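Local coordinates for hypothetical protein VC0802 (Vibrio cholerae, PDB 1ZVP) that is of unknown function but carries two ACT-family modules, a fold that often binds small regulatory ligands, and has been proposed to be a transport protein, at residues D[31-36]-D[51-56]; D[24-29]-D[69-74]; D[93-98]-D[125-130]; D[13-18]-D[74-79]; D[98-103]-D[113-118]. One frame throughout, in Å; residues are numbered along the deposited sequence.

Interaction 1: D[31-36]-D[51-56]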
# COMPACT_ATOMS: atom_id res chain seq x y z
N GLY D 31 3.48 21.18 -3.38
CA GLY D 31 4.77 21.60 -2.83
C GLY D 31 5.43 20.62 -1.88
O GLY D 31 5.12 19.43 -1.88
N ALA D 32 6.35 21.14 -1.07
CA ALA D 32 7.30 20.32 -0.33
C ALA D 32 6.68 19.69 0.91
O ALA D 32 5.80 20.28 1.54
CB ALA D 32 8.53 21.14 0.04
N LEU D 33 7.16 18.49 1.24
CA LEU D 33 6.79 17.80 2.48
C LEU D 33 7.13 18.66 3.70
O LEU D 33 6.37 18.68 4.68
CB LEU D 33 7.53 16.45 2.57
CG LEU D 33 6.99 15.20 3.29
CD1 LEU D 33 8.15 14.50 3.99
CD2 LEU D 33 5.85 15.44 4.28
N SER D 34 8.26 19.37 3.63
CA SER D 34 8.73 20.27 4.71
C SER D 34 7.70 21.33 5.13
O SER D 34 7.69 21.73 6.29
CB SER D 34 10.07 20.92 4.32
OG SER D 34 10.13 21.22 2.93
N ASP D 35 6.86 21.75 4.19
CA ASP D 35 5.73 22.66 4.46
C ASP D 35 4.66 22.05 5.37
O ASP D 35 3.90 22.78 6.03
CB ASP D 35 5.06 23.10 3.14
CG ASP D 35 6.01 23.83 2.19
OD1 ASP D 35 6.72 24.76 2.63
OD2 ASP D 35 6.03 23.48 0.98
N TYR D 36 4.58 20.72 5.40
CA TYR D 36 3.45 20.02 6.03
C TYR D 36 3.82 19.18 7.25
O TYR D 36 2.95 18.54 7.85
CB TYR D 36 2.71 19.17 4.99
CG TYR D 36 2.09 19.98 3.87
CD1 TYR D 36 0.80 20.50 4.00
CD2 TYR D 36 2.78 20.24 2.70
CE1 TYR D 36 0.21 21.25 2.98
CE2 TYR D 36 2.21 20.99 1.67
CZ TYR D 36 0.93 21.50 1.82
OH TYR D 36 0.36 22.24 0.80
N LEU D 51 1.89 15.71 -3.62
CA LEU D 51 2.16 14.99 -2.37
C LEU D 51 0.89 14.46 -1.76
O LEU D 51 -0.02 15.23 -1.46
CB LEU D 51 2.87 15.91 -1.38
CG LEU D 51 3.42 15.38 -0.07
CD1 LEU D 51 4.66 14.52 -0.28
CD2 LEU D 51 3.75 16.56 0.81
N THR D 52 0.82 13.14 -1.58
CA THR D 52 -0.26 12.51 -0.80
C THR D 52 0.09 12.58 0.68
O THR D 52 1.21 12.23 1.07
CB THR D 52 -0.49 11.01 -1.21
OG1 THR D 52 -0.82 10.92 -2.60
CG2 THR D 52 -1.62 10.38 -0.38
N LEU D 53 -0.85 13.07 1.48
CA LEU D 53 -0.70 13.02 2.93
C LEU D 53 -1.83 12.18 3.50
O LEU D 53 -2.97 12.33 3.08
CB LEU D 53 -0.75 14.42 3.56
CG LEU D 53 0.26 15.49 3.15
CD1 LEU D 53 -0.12 16.86 3.75
CD2 LEU D 53 1.70 15.11 3.51
N VAL D 54 -1.51 11.30 4.43
CA VAL D 54 -2.53 10.59 5.21
C VAL D 54 -2.46 11.15 6.62
O VAL D 54 -1.42 11.09 7.27
CB VAL D 54 -2.37 9.03 5.18
CG1 VAL D 54 -3.57 8.36 5.83
CG2 VAL D 54 -2.22 8.52 3.77
N LEU D 55 -3.57 11.72 7.06
CA LEU D 55 -3.62 12.57 8.24
C LEU D 55 -4.81 12.20 9.08
O LEU D 55 -5.82 11.76 8.55
CB LEU D 55 -3.81 14.03 7.81
CG LEU D 55 -2.73 14.74 7.01
CD1 LEU D 55 -3.34 15.78 6.11
CD2 LEU D 55 -1.75 15.38 7.96
N GLU D 56 -4.68 12.42 10.39
CA GLU D 56 -5.82 12.42 11.30
C GLU D 56 -6.90 13.37 10.78
O GLU D 56 -6.59 14.43 10.24
CB GLU D 56 -5.36 12.87 12.69
CG GLU D 56 -4.89 11.75 13.59
CD GLU D 56 -5.91 11.39 14.67
OE1 GLU D 56 -5.50 11.35 15.85
OE2 GLU D 56 -7.11 11.18 14.34
O HOH W 1 3.50 18.51 -4.55

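Interaction 2: D[24-29]-D[69-74]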
# COMPACT_ATOMS: atom_id res chain seq x y z
N TYR D 24 -8.78 8.69 9.82
CA TYR D 24 -7.77 9.15 8.88
C TYR D 24 -8.42 9.60 7.60
O TYR D 24 -9.53 9.18 7.29
CB TYR D 24 -6.70 8.06 8.65
CG TYR D 24 -5.84 7.84 9.88
CD1 TYR D 24 -4.72 8.64 10.13
CD2 TYR D 24 -6.17 6.86 10.82
CE1 TYR D 24 -3.96 8.46 11.27
CE2 TYR D 24 -5.42 6.67 11.96
CZ TYR D 24 -4.31 7.47 12.18
OH TYR D 24 -3.56 7.28 13.32
N VAL D 25 -7.73 10.48 6.89
CA VAL D 25 -8.19 10.99 5.61
C VAL D 25 -7.02 11.03 4.63
O VAL D 25 -5.87 11.18 5.04
CB VAL D 25 -8.84 12.40 5.73
CG1 VAL D 25 -10.05 12.36 6.64
CG2 VAL D 25 -7.84 13.44 6.23
N PHE D 26 -7.32 10.88 3.35
CA PHE D 26 -6.32 11.00 2.30
C PHE D 26 -6.42 12.37 1.66
O PHE D 26 -7.51 12.87 1.41
CB PHE D 26 -6.51 9.91 1.23
CG PHE D 26 -5.90 8.58 1.59
CD1 PHE D 26 -4.84 8.06 0.86
CD2 PHE D 26 -6.40 7.82 2.66
CE1 PHE D 26 -4.29 6.82 1.18
CE2 PHE D 26 -5.85 6.59 2.99
CZ PHE D 26 -4.80 6.09 2.25
N CYS D 27 -5.26 12.98 1.40
CA CYS D 27 -5.20 14.31 0.82
C CYS D 27 -4.12 14.34 -0.21
O CYS D 27 -3.12 13.63 -0.10
CB CYS D 27 -4.85 15.36 1.87
SG CYS D 27 -5.95 15.46 3.26
N THR D 28 -4.32 15.19 -1.21
CA THR D 28 -3.25 15.55 -2.12
C THR D 28 -3.00 17.05 -1.94
O THR D 28 -3.95 17.84 -1.81
CB THR D 28 -3.59 15.14 -3.58
OG1 THR D 28 -2.40 15.17 -4.37
CG2 THR D 28 -4.67 16.04 -4.19
N VAL D 29 -1.74 17.43 -1.88
CA VAL D 29 -1.37 18.83 -1.69
C VAL D 29 -0.27 19.26 -2.66
O VAL D 29 0.30 18.44 -3.38
CB VAL D 29 -0.94 19.14 -0.22
CG1 VAL D 29 -2.13 19.04 0.73
CG2 VAL D 29 0.19 18.24 0.23
N ALA D 69 -13.36 11.38 2.88
CA ALA D 69 -14.09 10.30 3.53
C ALA D 69 -13.23 9.78 4.67
O ALA D 69 -12.00 9.76 4.56
CB ALA D 69 -14.40 9.20 2.54
N LEU D 70 -13.87 9.37 5.76
CA LEU D 70 -13.16 8.90 6.95
C LEU D 70 -12.71 7.44 6.86
O LEU D 70 -13.47 6.57 6.44
CB LEU D 70 -14.00 9.09 8.22
CG LEU D 70 -14.36 10.48 8.75
CD1 LEU D 70 -14.88 10.36 10.17
CD2 LEU D 70 -13.19 11.44 8.70
N PHE D 71 -11.46 7.21 7.27
CA PHE D 71 -10.83 5.89 7.25
C PHE D 71 -10.39 5.39 8.64
O PHE D 71 -9.93 6.16 9.49
CB PHE D 71 -9.63 5.90 6.32
CG PHE D 71 -10.00 5.99 4.86
CD1 PHE D 71 -10.40 4.86 4.16
CD2 PHE D 71 -9.92 7.20 4.19
CE1 PHE D 71 -10.74 4.94 2.82
CE2 PHE D 71 -10.25 7.29 2.84
CZ PHE D 71 -10.66 6.16 2.16
N SER D 72 -10.55 4.09 8.85
CA SER D 72 -9.99 3.43 10.02
C SER D 72 -8.72 2.71 9.61
O SER D 72 -8.57 2.31 8.46
CB SER D 72 -10.99 2.45 10.59
OG SER D 72 -12.10 3.14 11.11
N LEU D 73 -7.80 2.57 10.55
CA LEU D 73 -6.52 1.94 10.27
C LEU D 73 -6.40 0.60 10.98
O LEU D 73 -6.57 0.49 12.19
CB LEU D 73 -5.36 2.87 10.63
CG LEU D 73 -3.97 2.23 10.71
CD1 LEU D 73 -3.48 1.77 9.35
CD2 LEU D 73 -3.01 3.21 11.32
N ILE D 74 -6.10 -0.42 10.18
CA ILE D 74 -5.93 -1.79 10.63
C ILE D 74 -4.51 -2.23 10.28
O ILE D 74 -4.07 -2.10 9.15
CB ILE D 74 -7.01 -2.72 10.02
CG1 ILE D 74 -8.39 -2.36 10.59
CG2 ILE D 74 -6.67 -4.18 10.27
CD1 ILE D 74 -9.57 -2.87 9.80

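Interaction 3: D[93-98]-D[125-130]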
# COMPACT_ATOMS: atom_id res chain seq x y z
N THR D 93 -7.99 -10.29 -0.81
CA THR D 93 -9.08 -11.23 -1.10
C THR D 93 -10.09 -11.38 0.03
O THR D 93 -11.30 -11.40 -0.22
CB THR D 93 -8.55 -12.64 -1.48
OG1 THR D 93 -7.76 -12.53 -2.66
CG2 THR D 93 -9.68 -13.61 -1.76
N LYS D 94 -9.61 -11.49 1.27
CA LYS D 94 -10.48 -11.62 2.44
C LYS D 94 -11.40 -10.41 2.57
O LYS D 94 -12.58 -10.56 2.93
CB LYS D 94 -9.66 -11.74 3.71
CG LYS D 94 -8.95 -13.03 3.89
CD LYS D 94 -7.98 -12.89 5.04
CE LYS D 94 -7.54 -14.22 5.54
NZ LYS D 94 -8.53 -14.83 6.46
N LEU D 95 -10.85 -9.23 2.32
CA LEU D 95 -11.60 -7.98 2.34
C LEU D 95 -12.60 -7.88 1.18
O LEU D 95 -13.75 -7.50 1.40
CB LEU D 95 -10.63 -6.80 2.32
CG LEU D 95 -10.26 -5.95 3.53
CD1 LEU D 95 -10.74 -6.52 4.83
CD2 LEU D 95 -8.77 -5.73 3.56
N ALA D 96 -12.17 -8.20 -0.04
CA ALA D 96 -13.04 -8.15 -1.21
C ALA D 96 -14.23 -9.09 -1.10
O ALA D 96 -15.32 -8.76 -1.55
CB ALA D 96 -12.25 -8.43 -2.49
N GLU D 97 -14.02 -10.26 -0.50
CA GLU D 97 -15.10 -11.22 -0.28
C GLU D 97 -16.25 -10.67 0.55
O GLU D 97 -17.36 -11.21 0.51
CB GLU D 97 -14.57 -12.46 0.42
CG GLU D 97 -13.97 -13.48 -0.50
CD GLU D 97 -13.49 -14.70 0.25
OE1 GLU D 97 -14.31 -15.61 0.50
OE2 GLU D 97 -12.28 -14.75 0.58
N HIS D 98 -15.98 -9.63 1.33
CA HIS D 98 -17.01 -8.97 2.13
C HIS D 98 -17.41 -7.59 1.62
O HIS D 98 -18.11 -6.84 2.31
CB HIS D 98 -16.59 -8.93 3.59
CG HIS D 98 -16.51 -10.28 4.20
ND1 HIS D 98 -15.37 -11.06 4.14
CD2 HIS D 98 -17.44 -11.02 4.84
CE1 HIS D 98 -15.60 -12.21 4.75
NE2 HIS D 98 -16.85 -12.21 5.18
N GLN D 125 -13.36 -8.60 11.17
CA GLN D 125 -13.97 -9.91 11.01
C GLN D 125 -13.45 -10.66 9.79
O GLN D 125 -13.03 -11.81 9.92
CB GLN D 125 -15.50 -9.78 10.94
CG GLN D 125 -16.18 -9.54 12.28
CD GLN D 125 -17.57 -8.90 12.15
OE1 GLN D 125 -17.99 -8.09 12.99
NE2 GLN D 125 -18.30 -9.26 11.07
N ALA D 126 -13.49 -10.03 8.62
CA ALA D 126 -12.94 -10.60 7.40
C ALA D 126 -11.47 -11.00 7.56
O ALA D 126 -11.08 -12.13 7.25
CB ALA D 126 -13.12 -9.64 6.25
N LEU D 127 -10.66 -10.08 8.08
CA LEU D 127 -9.21 -10.28 8.18
C LEU D 127 -8.80 -11.31 9.23
O LEU D 127 -7.73 -11.90 9.12
CB LEU D 127 -8.51 -8.95 8.47
CG LEU D 127 -8.50 -7.95 7.31
CD1 LEU D 127 -8.05 -6.56 7.78
CD2 LEU D 127 -7.65 -8.47 6.18
N GLY D 128 -9.66 -11.51 10.22
CA GLY D 128 -9.36 -12.41 11.34
C GLY D 128 -9.82 -13.84 11.14
O GLY D 128 -9.69 -14.66 12.06
N GLU D 129 -10.36 -14.15 9.96
CA GLU D 129 -10.87 -15.49 9.65
C GLU D 129 -9.75 -16.51 9.46
O GLU D 129 -8.77 -16.25 8.75
CB GLU D 129 -11.71 -15.47 8.36
CG GLU D 129 -13.10 -14.90 8.50
CD GLU D 129 -13.75 -14.59 7.14
OE1 GLU D 129 -13.06 -14.69 6.09
OE2 GLU D 129 -14.95 -14.24 7.14
N PHE D 130 -9.91 -17.68 10.09
CA PHE D 130 -8.97 -18.80 9.96
C PHE D 130 -9.66 -20.17 9.79
O PHE D 130 -10.79 -20.37 10.26
CB PHE D 130 -7.98 -18.84 11.15
CG PHE D 130 -8.64 -19.12 12.48
CD1 PHE D 130 -8.76 -20.43 12.95
CD2 PHE D 130 -9.11 -18.07 13.27
CE1 PHE D 130 -9.37 -20.70 14.18
CE2 PHE D 130 -9.72 -18.33 14.51
CZ PHE D 130 -9.85 -19.65 14.96
O HOH W 2 -10.65 -15.60 5.23

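Interaction 4: D[13-18]-D[74-79]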
# COMPACT_ATOMS: atom_id res chain seq x y z
N GLN D 13 -5.76 -18.49 6.41
CA GLN D 13 -5.21 -18.11 7.71
C GLN D 13 -5.68 -16.74 8.17
O GLN D 13 -6.05 -15.91 7.35
CB GLN D 13 -3.70 -18.08 7.63
CG GLN D 13 -3.07 -19.44 7.55
CD GLN D 13 -1.57 -19.34 7.61
OE1 GLN D 13 -1.00 -19.07 8.68
NE2 GLN D 13 -0.91 -19.55 6.47
N SER D 14 -5.65 -16.52 9.47
CA SER D 14 -5.93 -15.22 10.06
C SER D 14 -4.80 -14.25 9.71
O SER D 14 -3.63 -14.65 9.63
CB SER D 14 -6.06 -15.36 11.58
OG SER D 14 -6.35 -14.12 12.20
N MET D 15 -5.16 -12.98 9.49
CA MET D 15 -4.16 -11.94 9.23
C MET D 15 -3.74 -11.27 10.53
O MET D 15 -2.91 -10.37 10.53
CB MET D 15 -4.64 -10.91 8.21
CG MET D 15 -4.78 -11.44 6.76
SD MET D 15 -3.29 -12.14 6.00
CE MET D 15 -3.53 -13.90 6.26
N SER D 16 -4.31 -11.77 11.64
CA SER D 16 -4.13 -11.21 12.98
C SER D 16 -4.31 -9.68 13.03
O SER D 16 -3.40 -8.97 13.45
CB SER D 16 -2.78 -11.64 13.58
OG SER D 16 -2.78 -13.02 13.90
N PRO D 17 -5.49 -9.18 12.60
CA PRO D 17 -5.69 -7.74 12.48
C PRO D 17 -5.84 -7.01 13.82
O PRO D 17 -6.28 -7.59 14.81
CB PRO D 17 -6.99 -7.64 11.68
CG PRO D 17 -7.73 -8.85 12.05
CD PRO D 17 -6.70 -9.93 12.20
N GLU D 18 -5.47 -5.74 13.84
CA GLU D 18 -5.71 -4.91 15.00
C GLU D 18 -6.15 -3.53 14.58
O GLU D 18 -5.55 -2.92 13.70
CB GLU D 18 -4.47 -4.85 15.89
CG GLU D 18 -3.18 -4.71 15.14
CD GLU D 18 -2.01 -4.38 16.03
OE1 GLU D 18 -1.01 -3.83 15.51
OE2 GLU D 18 -2.09 -4.66 17.24
N ILE D 74 -6.10 -0.42 10.18
CA ILE D 74 -5.93 -1.79 10.63
C ILE D 74 -4.51 -2.23 10.28
O ILE D 74 -4.07 -2.10 9.15
CB ILE D 74 -7.01 -2.72 10.02
CG1 ILE D 74 -8.39 -2.36 10.59
CG2 ILE D 74 -6.67 -4.18 10.27
CD1 ILE D 74 -9.57 -2.87 9.80
N THR D 75 -3.78 -2.70 11.28
CA THR D 75 -2.47 -3.29 11.04
C THR D 75 -2.58 -4.81 11.10
O THR D 75 -3.34 -5.36 11.90
CB THR D 75 -1.43 -2.78 12.05
OG1 THR D 75 -1.28 -1.37 11.90
CG2 THR D 75 -0.09 -3.46 11.84
N LEU D 76 -1.83 -5.48 10.23
CA LEU D 76 -1.76 -6.93 10.25
C LEU D 76 -0.54 -7.32 11.05
O LEU D 76 0.57 -6.96 10.69
CB LEU D 76 -1.65 -7.44 8.82
CG LEU D 76 -2.92 -7.64 8.00
CD1 LEU D 76 -4.17 -6.96 8.58
CD2 LEU D 76 -2.64 -7.18 6.59
N THR D 77 -0.76 -8.03 12.15
CA THR D 77 0.35 -8.46 13.01
C THR D 77 0.97 -9.79 12.56
O THR D 77 2.03 -10.18 13.05
CB THR D 77 -0.04 -8.54 14.52
OG1 THR D 77 -1.15 -9.44 14.69
CG2 THR D 77 -0.41 -7.19 15.04
N VAL D 78 0.32 -10.46 11.61
CA VAL D 78 0.86 -11.68 11.00
C VAL D 78 2.32 -11.48 10.55
O VAL D 78 2.73 -10.41 10.05
CB VAL D 78 -0.06 -12.20 9.84
CG1 VAL D 78 0.20 -11.44 8.52
CG2 VAL D 78 0.10 -13.71 9.65
N HIS D 79 3.11 -12.52 10.78
CA HIS D 79 4.56 -12.53 10.56
C HIS D 79 4.91 -12.65 9.08
O HIS D 79 4.55 -13.64 8.42
CB HIS D 79 5.16 -13.70 11.36
CG HIS D 79 4.11 -14.55 12.02
ND1 HIS D 79 3.31 -15.43 11.31
CD2 HIS D 79 3.70 -14.62 13.31
CE1 HIS D 79 2.46 -16.02 12.14
NE2 HIS D 79 2.68 -15.55 13.36

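Interaction 5: D[98-103]-D[113-118]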
# COMPACT_ATOMS: atom_id res chain seq x y z
N HIS D 98 -15.98 -9.63 1.33
CA HIS D 98 -17.01 -8.97 2.13
C HIS D 98 -17.41 -7.59 1.62
O HIS D 98 -18.11 -6.84 2.31
CB HIS D 98 -16.59 -8.93 3.59
CG HIS D 98 -16.51 -10.28 4.20
ND1 HIS D 98 -15.37 -11.06 4.14
CD2 HIS D 98 -17.44 -11.02 4.84
CE1 HIS D 98 -15.60 -12.21 4.75
NE2 HIS D 98 -16.85 -12.21 5.18
N GLY D 99 -16.97 -7.27 0.40
CA GLY D 99 -17.32 -6.03 -0.25
C GLY D 99 -16.64 -4.82 0.34
O GLY D 99 -17.21 -3.73 0.33
N ILE D 100 -15.43 -5.01 0.85
CA ILE D 100 -14.64 -3.96 1.49
C ILE D 100 -13.43 -3.55 0.64
O ILE D 100 -12.56 -4.37 0.33
CB ILE D 100 -14.18 -4.38 2.91
CG1 ILE D 100 -15.40 -4.71 3.77
CG2 ILE D 100 -13.34 -3.28 3.55
CD1 ILE D 100 -15.11 -5.60 4.94
N SER D 101 -13.38 -2.28 0.25
CA SER D 101 -12.22 -1.76 -0.44
C SER D 101 -11.12 -1.34 0.52
O SER D 101 -11.38 -0.73 1.56
CB SER D 101 -12.58 -0.64 -1.40
OG SER D 101 -12.62 -1.14 -2.72
N ALA D 102 -9.89 -1.68 0.17
CA ALA D 102 -8.74 -1.44 1.02
C ALA D 102 -7.75 -0.50 0.36
O ALA D 102 -7.41 -0.66 -0.82
CB ALA D 102 -8.06 -2.77 1.34
N ASN D 103 -7.29 0.48 1.14
CA ASN D 103 -6.14 1.29 0.77
C ASN D 103 -4.98 0.85 1.60
O ASN D 103 -4.88 1.17 2.78
CB ASN D 103 -6.44 2.77 0.97
CG ASN D 103 -7.74 3.17 0.34
OD1 ASN D 103 -8.80 2.64 0.71
ND2 ASN D 103 -7.68 4.07 -0.64
N ILE D 113 -3.75 -1.16 6.60
CA ILE D 113 -4.88 -1.10 5.70
C ILE D 113 -5.82 -0.00 6.17
O ILE D 113 -6.21 0.03 7.33
CB ILE D 113 -5.61 -2.46 5.64
CG1 ILE D 113 -4.62 -3.56 5.25
CG2 ILE D 113 -6.77 -2.43 4.65
CD1 ILE D 113 -5.10 -4.91 5.63
N PHE D 114 -6.14 0.92 5.27
CA PHE D 114 -7.17 1.94 5.53
C PHE D 114 -8.47 1.51 4.88
O PHE D 114 -8.57 1.40 3.67
CB PHE D 114 -6.72 3.32 5.05
CG PHE D 114 -5.53 3.86 5.78
CD1 PHE D 114 -5.70 4.71 6.87
CD2 PHE D 114 -4.23 3.49 5.40
CE1 PHE D 114 -4.60 5.19 7.59
CE2 PHE D 114 -3.12 3.98 6.09
CZ PHE D 114 -3.30 4.84 7.19
N VAL D 115 -9.47 1.24 5.71
CA VAL D 115 -10.81 0.94 5.23
C VAL D 115 -11.76 2.06 5.65
O VAL D 115 -11.46 2.80 6.59
CB VAL D 115 -11.34 -0.44 5.74
CG1 VAL D 115 -10.38 -1.57 5.35
CG2 VAL D 115 -11.57 -0.42 7.25
N GLN D 116 -12.88 2.21 4.96
CA GLN D 116 -13.93 3.14 5.36
C GLN D 116 -14.26 2.92 6.81
O GLN D 116 -14.36 1.77 7.25
CB GLN D 116 -15.18 2.91 4.53
CG GLN D 116 -15.08 3.40 3.11
CD GLN D 116 -16.25 2.93 2.27
OE1 GLN D 116 -16.26 3.12 1.05
NE2 GLN D 116 -17.25 2.32 2.91
N LYS D 117 -14.43 4.01 7.54
CA LYS D 117 -14.64 3.96 8.97
C LYS D 117 -15.83 3.08 9.36
O LYS D 117 -15.76 2.33 10.35
CB LYS D 117 -14.80 5.37 9.54
CG LYS D 117 -14.76 5.40 11.05
CD LYS D 117 -15.34 6.66 11.63
CE LYS D 117 -15.40 6.54 13.14
NZ LYS D 117 -15.77 7.83 13.76
N GLU D 118 -16.92 3.17 8.58
CA GLU D 118 -18.15 2.41 8.85
C GLU D 118 -17.96 0.90 8.72
O GLU D 118 -18.70 0.12 9.31
CB GLU D 118 -19.31 2.89 7.97
CG GLU D 118 -20.11 4.07 8.58
CD GLU D 118 -21.65 3.93 8.45
OE1 GLU D 118 -22.22 4.31 7.38
OE2 GLU D 118 -22.29 3.47 9.44
O HOH W 3 -13.62 0.47 2.65

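Interaction 1: D[31-36]-D[51-56]
This is an apolar packing contact in which a turn, residues 31-36, lies over the start of strand 50-56 in the three-stranded antiparallel sheet of the N-terminal ACT module. L51 does most of the work. Its CG stands anti to the backbone N (chi1 -173°), which carries CD2 up to the turn, where it lies 3.7 Å from L33 CA. L51 CD2 also comes to 4.2 Å from Y36 CD2. Two residues on, L53 points to the same side of the strand and crosses the tyrosine side chain at about a right angle. L53 CD1 reaches Y36 CD1 at 3.8 Å, while its other methyl, CD2, meets L33 CD2 at 4.2 Å. The turn keeps its shape through its own backbone bonds, D35 N to A32 O and Y36 N to L33 O, the latter 2.8 Å long. A weak bond from A32 N to D35 OD2 adds to them. The tyrosine hydroxyl is tied back to N30 O, and L33 also packs on L37 of the second subunit. At the polar margin a water donates to G31 O and accepts a weak bond from L51 N. Since branched methyls and one aromatic ring meet without direct polar bonds between turn and strand, the contact rests on hydrophobic burial and shape, with the water as a weak polar bridge at its edge.

Interaction 2: D[24-29]-D[69-74]
Y24 and F71 form a single antiparallel, hydrogen-bonded bridge that joins the first strand of the N-terminal ACT module's sheet, 24-29, to strand 71-76 of the four-stranded antiparallel sheet. The two strands then diverge, their directions 107° apart, so the bridge is a local junction between the sheets. Its core is tight. Y24 N gives its hydrogen to a lone pair of F71 O at 2.8 Å, and F71 N returns a bond of the same length to Y24 O, in the carbonyl plane. Beyond this pair F71 O lies at the edge of the Y24 ring, near its plane, and Y24 CE2 comes to 4.0 Å from L73 CB. On the side of F26 the packing is aromatic: the edge of the F26 ring is directed at the face of F71 in a T-shaped stack, with centroids 5.4 Å apart and planes at 68°. F114 extends this cluster, stacking edge-to-face with F26 and touching F71, and Y108 of the second subunit packs on F26. The other flank is looser and more open to solvent. There A69 and L70 are exposed, and the side chains of V25 and L70 lie alongside each other, pointing the same way. V25 CG1, anti to the carbonyl carbon (chi1 -61°), meets the end of the L70 chain, which turns back toward it. The closest approach of the two is V25 CG1 to L70 CD2, 3.9 Å.

Interaction 3: D[93-98]-D[125-130]
K94 lies along the end of helix 120-127, its side chain running over the A126 carbonyl toward the backbone of E129. CB starts 3.8 Å from A126 O, CG and CD follow past the same oxygen, and CE comes to 4.0 Å from E129 O. The chain is extended until its last torsion, where a bend (chi4 -81°) delivers NZ to E129 O at 2.7 Å, approaching 26° out of the carbonyl plane. NZ also donates to a water that in turn donates to E129 OE1, and it makes a weak bond to Q13 O. The ammonium is thus held by backbone and water, with the nearby carboxylate probably adding electrostatic support. The contact packs together 87-96 and 120-127, the two helices of a βαββα run whose remaining sheet strand, 17-19, comes from near the N terminus, giving the sheet of the ACT fold. One residue on, L95 CD1 meets L127 CG at 3.6 Å as the two leucines cross obliquely; both also touch I113 of the sheet. Just past the helix, H98 ND1 donates to K94 O in a nearly straight bond, 170° at the hydrogen, with the oxygen in the ring plane. This bond fixes the rotation of the imidazole and sets H98 ND1 3.4 Å from A126 CB.

Interaction 4: D[13-18]-D[74-79]
S16 O is gripped twice by T77. The threonine hydroxyl donates to a lone pair of S16 O at 2.6 Å, and T77 N reaches the same oxygen at 3.1 Å from above the carbonyl plane. With OG1 set between the backbone N and the carbonyl carbon (chi1 58°), hydroxyl and amide of T77 can serve one acceptor. Next along, E18 N to T75 O and T75 N to E18 O form a reciprocal backbone pair, while a weak bond from V78 N to M15 O continues the pairing the other way. E18 lies beside T75, pointing the same way, and crosses T77 at about a right angle, with E18 CD 3.4 Å from T77 CG2. On the face of P17 and L76, P17 CB packs on I74 CG2 at 3.7 Å; nearby, M15 CB presses on L76 CG, also at 3.7 Å. Further out, S14 OG accepts from S16 N in an ST turn just ahead of the strand. M15 is bonded through its backbone to L127, and L124 and L127 of helix 120-127 cover P17. This is antiparallel edge-strand pairing: 17-19 borders 71-76 at the edge of the four-stranded sheet, in the place the last strand of an ACT unit usually takes.

Interaction 5: D[98-103]-D[113-118]
N103 and F114 are joined by two backbone hydrogen bonds in an antiparallel hydrogen-bonded pair. N103 N reaches F114 O at 3.0 Å, and F114 N reaches N103 O at 2.8 Å. Both bonds are nearly straight at the hydrogen, 169° and 172°, though each donor is tilted from the carbonyl plane of its acceptor. N103 O also lies in the plane of the F114 ring at its edge, 3.6 Å from F114 CD2. Water carries the pairing one step further: a single molecule donates to S101 O at 2.8 Å and accepts from Q116 N at 3.0 Å, so it bridges the loop ahead of strand 103-106 to the end of strand 111-116. In the four-stranded antiparallel sheet this joins outer strand 103-106 to 111-116, the hairpin between the two helices of the C-terminal ACT module. The lead-in to 103-106 comes from helix 87-96, which ends in a Schellman motif with G99, at positive phi, as the C' residue. Apolar contacts lie on the side facing the helices. A102 CB touches I113 CG2 at 3.6 Å, and I100 CG2 meets V115 CG1 at 3.9 Å as their side chains cross. L95 packs against I100, A102 and I113, and Q122 and A123 of helix 120-127 touch I100 and V115 respectively.

From the N terminus, residues 13-18 open the longest loop, closed by interaction 4 at 74-79. Nested inside it is interaction 2, 24-29 with 69-74, and inside that interaction 1, 31-36 with 51-56. Interactions 1 and 2 meet where strands 24-29 and 50-56 pair in the three-stranded sheet; interactions 2 and 4 share I74 on strand 71-76. After these loops close, 93-98 opens interaction 3, which encloses interaction 5 and shares H98 with it. Strand 111-116 joins interaction 5 to strand 71-76, while L127 bonds to M15, linking interaction 3 to interaction 4. The chain's two ACT family regions are therefore bound together around strand 71-76.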